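Local coordinates for alpha,alpha-trehalose-phosphate synthase (UDP-forming) (Burkholderia multivorans, PDB 5UOF), which belongs to glycosyltransferase family 20 and has the GT-B fold, with two Rossmann-like domains facing each other across a cleft, at residues 79-84 with 116-121. Residues are numbered along the deposited sequence; the frame is centred on the assembly and turned at random.
Sequences RRDYDQ and LRVNAM. With EDO (1,2-ethanediol), chain I.
R117 leaves its helix with CG anti to the backbone N and bends at chi3 (68°), a turn that presents the guanidinium's edge to Q84 and D81; Q84, its chain extended beyond CG, comes to meet it. Arginine suits the place because its flat cation has several N-H groups at the edge and a face for R80. Both NE and NH2 of R117 grip OE1 of Q84, side-on. The NE bond, 2.8 Å to OE1 of Q84, lies in the carbonyl plane on a lone pair, whereas NH2, 2.5 Å from the same OE1, donates from above that plane. An amide oxygen suits this place, taking two donors without adding a charge. The negative charge that balances R117 is supplied by D81, whose OD1 forms a salt bridge at the guanidinium edge; its 2.4 Å to NH2 of R117 is shorter than such bonds normally are and the exact length is doubtful. NH1 of R117 adds a weak second bond to the same OD1. One water donates to OD2 of D81 (2.6 Å) and accepts from NH1 of R117.

These helices belong to the N-terminal Rossmann-like domain of the GT-B fold: helix 79-86 follows strand 70-77, helix 109-127 leads toward strand 135-139, and the short segments cross at -116° with axes 9.6 Å apart.

The guanidinium of R80 stacks flat on one face of R117's, its NH1 over the centre, with planes 17° from parallel. Such like-charged stacking is probably eased by the carboxylate of D81. Flexible, uncharged M121 lays CE 3.5 Å from OD2 of D81 without competing for its bonds.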
ATOM      1  N   ARG A  79      22.867 -18.720 -16.819  1.00 35.78           N
ATOM      2  CA  ARG A  79      22.665 -18.442 -15.400  1.00 33.69           C
ATOM      3  C   ARG A  79      22.466 -16.950 -15.166  1.00 35.47           C
ATOM      4  O   ARG A  79      21.617 -16.548 -14.363  1.00 32.90           O
ATOM      5  CB  ARG A  79      23.843 -18.966 -14.577  1.00 39.82           C
ATOM      6  CG  ARG A  79      23.786 -18.584 -13.096  1.00 40.79           C
ATOM      7  CD  ARG A  79      22.579 -19.193 -12.403  1.00 40.42           C
ATOM      8  NE  ARG A  79      22.601 -20.650 -12.479  1.00 49.83           N
ATOM      9  CZ  ARG A  79      21.589 -21.438 -12.130  1.00 56.16           C
ATOM     10  NH1 ARG A  79      20.456 -20.917 -11.677  1.00 56.29           N
ATOM     11  NH2 ARG A  79      21.711 -22.755 -12.240  1.00 63.18           N
ATOM     12  N   ARG A  80      23.226 -16.115 -15.877  1.00 36.87           N
ATOM     13  CA  ARG A  80      23.066 -14.672 -15.734  1.00 35.97           C
ATOM     14  C   ARG A  80      21.691 -14.222 -16.207  1.00 32.01           C
ATOM     15  O   ARG A  80      21.052 -13.387 -15.559  1.00 28.67           O
ATOM     16  CB  ARG A  80      24.157 -13.940 -16.507  1.00 40.88           C
ATOM     17  CG  ARG A  80      23.942 -12.437 -16.621  1.00 47.57           C
ATOM     18  CD  ARG A  80      25.175 -11.758 -17.207  1.00 58.64           C
ATOM     19  NE  ARG A  80      25.044 -10.303 -17.261  1.00 64.29           N
ATOM     20  CZ  ARG A  80      24.909  -9.602 -18.385  1.00 65.66           C
ATOM     21  NH1 ARG A  80      24.891 -10.221 -19.562  1.00 65.12           N
ATOM     22  NH2 ARG A  80      24.798  -8.279 -18.331  1.00 66.71           N
ATOM     23  N   ASP A  81      21.225 -14.757 -17.340  1.00 28.81           N
ATOM     24  CA  ASP A  81      19.888 -14.418 -17.818  1.00 28.08           C
ATOM     25  C   ASP A  81      18.813 -14.926 -16.862  1.00 24.08           C
ATOM     26  O   ASP A  81      17.850 -14.209 -16.563  1.00 24.70           O
ATOM     27  CB  ASP A  81      19.666 -14.988 -19.220  1.00 33.18           C
ATOM     28  CG  ASP A  81      20.488 -14.275 -20.282  1.00 34.49           C
ATOM     29  OD1 ASP A  81      21.038 -13.189 -19.989  1.00 37.94           O
ATOM     30  OD2 ASP A  81      20.579 -14.800 -21.409  1.00 42.31           O
ATOM     31  N   TYR A  82      18.963 -16.160 -16.371  1.00 25.95           N
ATOM     32  CA  TYR A  82      18.010 -16.693 -15.401  1.00 24.45           C
ATOM     33  C   TYR A  82      17.938 -15.814 -14.160  1.00 22.55           C
ATOM     34  O   TYR A  82      16.847 -15.514 -13.663  1.00 23.33           O
ATOM     35  CB  TYR A  82      18.383 -18.124 -15.002  1.00 26.66           C
ATOM     36  CG  TYR A  82      17.457 -18.690 -13.946  1.00 30.53           C
ATOM     37  CD1 TYR A  82      16.297 -19.368 -14.308  1.00 29.65           C
ATOM     38  CD2 TYR A  82      17.727 -18.527 -12.587  1.00 31.53           C
ATOM     39  CE1 TYR A  82      15.438 -19.879 -13.349  1.00 33.43           C
ATOM     40  CE2 TYR A  82      16.871 -19.028 -11.622  1.00 36.43           C
ATOM     41  CZ  TYR A  82      15.728 -19.703 -12.009  1.00 37.04           C
ATOM     42  OH  TYR A  82      14.872 -20.208 -11.056  1.00 40.08           O
ATOM     43  N   ASP A  83      19.097 -15.415 -13.628  1.00 25.71           N
ATOM     44  CA  ASP A  83      19.096 -14.614 -12.405  1.00 23.65           C
ATOM     45  C   ASP A  83      18.427 -13.266 -12.630  1.00 22.57           C
ATOM     46  O   ASP A  83      17.634 -12.815 -11.795  1.00 25.81           O
ATOM     47  CB  ASP A  83      20.522 -14.426 -11.886  1.00 31.72           C
ATOM     48  CG  ASP A  83      21.087 -15.689 -11.244  1.00 39.83           C
ATOM     49  OD1 ASP A  83      20.305 -16.611 -10.927  1.00 40.96           O
ATOM     50  OD2 ASP A  83      22.319 -15.752 -11.046  1.00 41.81           O
ATOM     51  N   GLN A  84      18.731 -12.603 -13.749  1.00 26.82           N
ATOM     52  CA  GLN A  84      18.156 -11.284 -14.004  1.00 25.55           C
ATOM     53  C   GLN A  84      16.661 -11.342 -14.297  1.00 24.30           C
ATOM     54  O   GLN A  84      15.961 -10.343 -14.091  1.00 23.22           O
ATOM     55  CB  GLN A  84      18.901 -10.607 -15.161  1.00 23.48           C
ATOM     56  CG  GLN A  84      20.363 -10.318 -14.836  1.00 25.98           C
ATOM     57  CD  GLN A  84      21.072  -9.500 -15.905  1.00 40.24           C
ATOM     58  OE1 GLN A  84      20.722  -9.561 -17.084  1.00 42.62           O
ATOM     59  NE2 GLN A  84      22.076  -8.731 -15.492  1.00 43.47           N
ATOM     60  N   LEU A 116      15.291  -5.031 -17.963  1.00 17.88           N
ATOM     61  CA  LEU A 116      15.154  -4.492 -19.312  1.00 16.40           C
ATOM     62  C   LEU A 116      16.003  -5.277 -20.306  1.00 17.86           C
ATOM     63  O   LEU A 116      15.543  -5.593 -21.413  1.00 20.05           O
ATOM     64  CB  LEU A 116      15.538  -3.014 -19.334  1.00 17.90           C
ATOM     65  CG  LEU A 116      14.748  -2.106 -18.383  1.00 22.49           C
ATOM     66  CD1 LEU A 116      15.062  -0.637 -18.671  1.00 24.34           C
ATOM     67  CD2 LEU A 116      13.248  -2.391 -18.429  1.00 19.04           C
ATOM     68  N   ARG A 117      17.233  -5.622 -19.919  1.00 18.49           N
ATOM     69  CA  ARG A 117      18.152  -6.276 -20.847  1.00 18.76           C
ATOM     70  C   ARG A 117      17.621  -7.633 -21.291  1.00 21.20           C
ATOM     71  O   ARG A 117      17.638  -7.955 -22.486  1.00 19.68           O
ATOM     72  CB  ARG A 117      19.538  -6.434 -20.217  1.00 19.56           C
ATOM     73  CG  ARG A 117      20.547  -7.080 -21.188  1.00 21.01           C
ATOM     74  CD  ARG A 117      21.812  -7.572 -20.486  1.00 25.48           C
ATOM     75  NE  ARG A 117      21.539  -8.711 -19.607  1.00 32.99           N
ATOM     76  CZ  ARG A 117      21.381  -9.966 -20.027  1.00 39.07           C
ATOM     77  NH1 ARG A 117      21.467 -10.260 -21.324  1.00 31.09           N
ATOM     78  NH2 ARG A 117      21.138 -10.934 -19.147  1.00 35.17           N
ATOM     79  N   VAL A 118      17.139  -8.447 -20.348  1.00 18.46           N
ATOM     80  CA  VAL A 118      16.692  -9.782 -20.735  0.66 22.68           C
ATOM     81  C   VAL A 118      15.403  -9.709 -21.536  1.00 22.44           C
ATOM     82  O   VAL A 118      15.189 -10.522 -22.445  1.00 20.49           O
ATOM     83  CB  VAL A 118      16.548 -10.708 -19.515  0.66 22.08           C
ATOM     84  CG1 VAL A 118      17.904 -10.919 -18.869  0.66 26.19           C
ATOM     85  CG2 VAL A 118      15.524 -10.169 -18.518  0.66 21.42           C
ATOM     86  N   ASN A 119      14.534  -8.739 -21.242  1.00 19.20           N
ATOM     87  CA  ASN A 119      13.358  -8.560 -22.088  1.00 20.73           C
ATOM     88  C   ASN A 119      13.769  -8.191 -23.510  1.00 20.26           C
ATOM     89  O   ASN A 119      13.272  -8.771 -24.482  1.00 19.96           O
ATOM     90  CB  ASN A 119      12.430  -7.505 -21.500  1.00 20.12           C
ATOM     91  CG  ASN A 119      11.397  -8.102 -20.569  1.00 22.12           C
ATOM     92  OD1 ASN A 119      10.289  -8.446 -20.993  1.00 18.04           O
ATOM     93  ND2 ASN A 119      11.750  -8.240 -19.294  1.00 17.27           N
ATOM     94  N   ALA A 120      14.693  -7.234 -23.648  1.00 19.87           N
ATOM     95  CA  ALA A 120      15.175  -6.856 -24.972  1.00 23.91           C
ATOM     96  C   ALA A 120      15.810  -8.047 -25.684  1.00 25.43           C
ATOM     97  O   ALA A 120      15.606  -8.241 -26.890  1.00 25.59           O
ATOM     98  CB  ALA A 120      16.170  -5.696 -24.856  1.00 25.69           C
ATOM     99  N   MET A 121      16.562  -8.871 -24.947  1.00 20.63           N
ATOM    100  CA  MET A 121      17.185 -10.057 -25.530  1.00 22.80           C
ATOM    101  C   MET A 121      16.132 -11.021 -26.076  1.00 26.58           C
ATOM    102  O   MET A 121      16.223 -11.487 -27.219  1.00 24.97           O
ATOM    103  CB  MET A 121      18.063 -10.743 -24.478  1.00 24.32           C
ATOM    104  CG  MET A 121      18.852 -11.958 -24.973  1.00 25.42           C
ATOM    105  SD  MET A 121      17.913 -13.515 -24.873  1.00 33.92           S
ATOM    106  CE  MET A 121      17.737 -13.680 -23.093  1.00 33.73           C
TER
HETATM  107  C1  EDO I 507      12.817  -3.549 -22.725  1.00 30.42           C
HETATM  108  O1  EDO I 507      14.242  -3.525 -22.715  1.00 38.85           O
HETATM  109  C2  EDO I 507      12.289  -2.160 -23.038  1.00 26.46           C
HETATM  110  O2  EDO I 507      12.494  -1.843 -24.420  1.00 28.45           O
HETATM  111  O   HOH W   1      22.276 -13.178 -22.554  1.00 36.81           O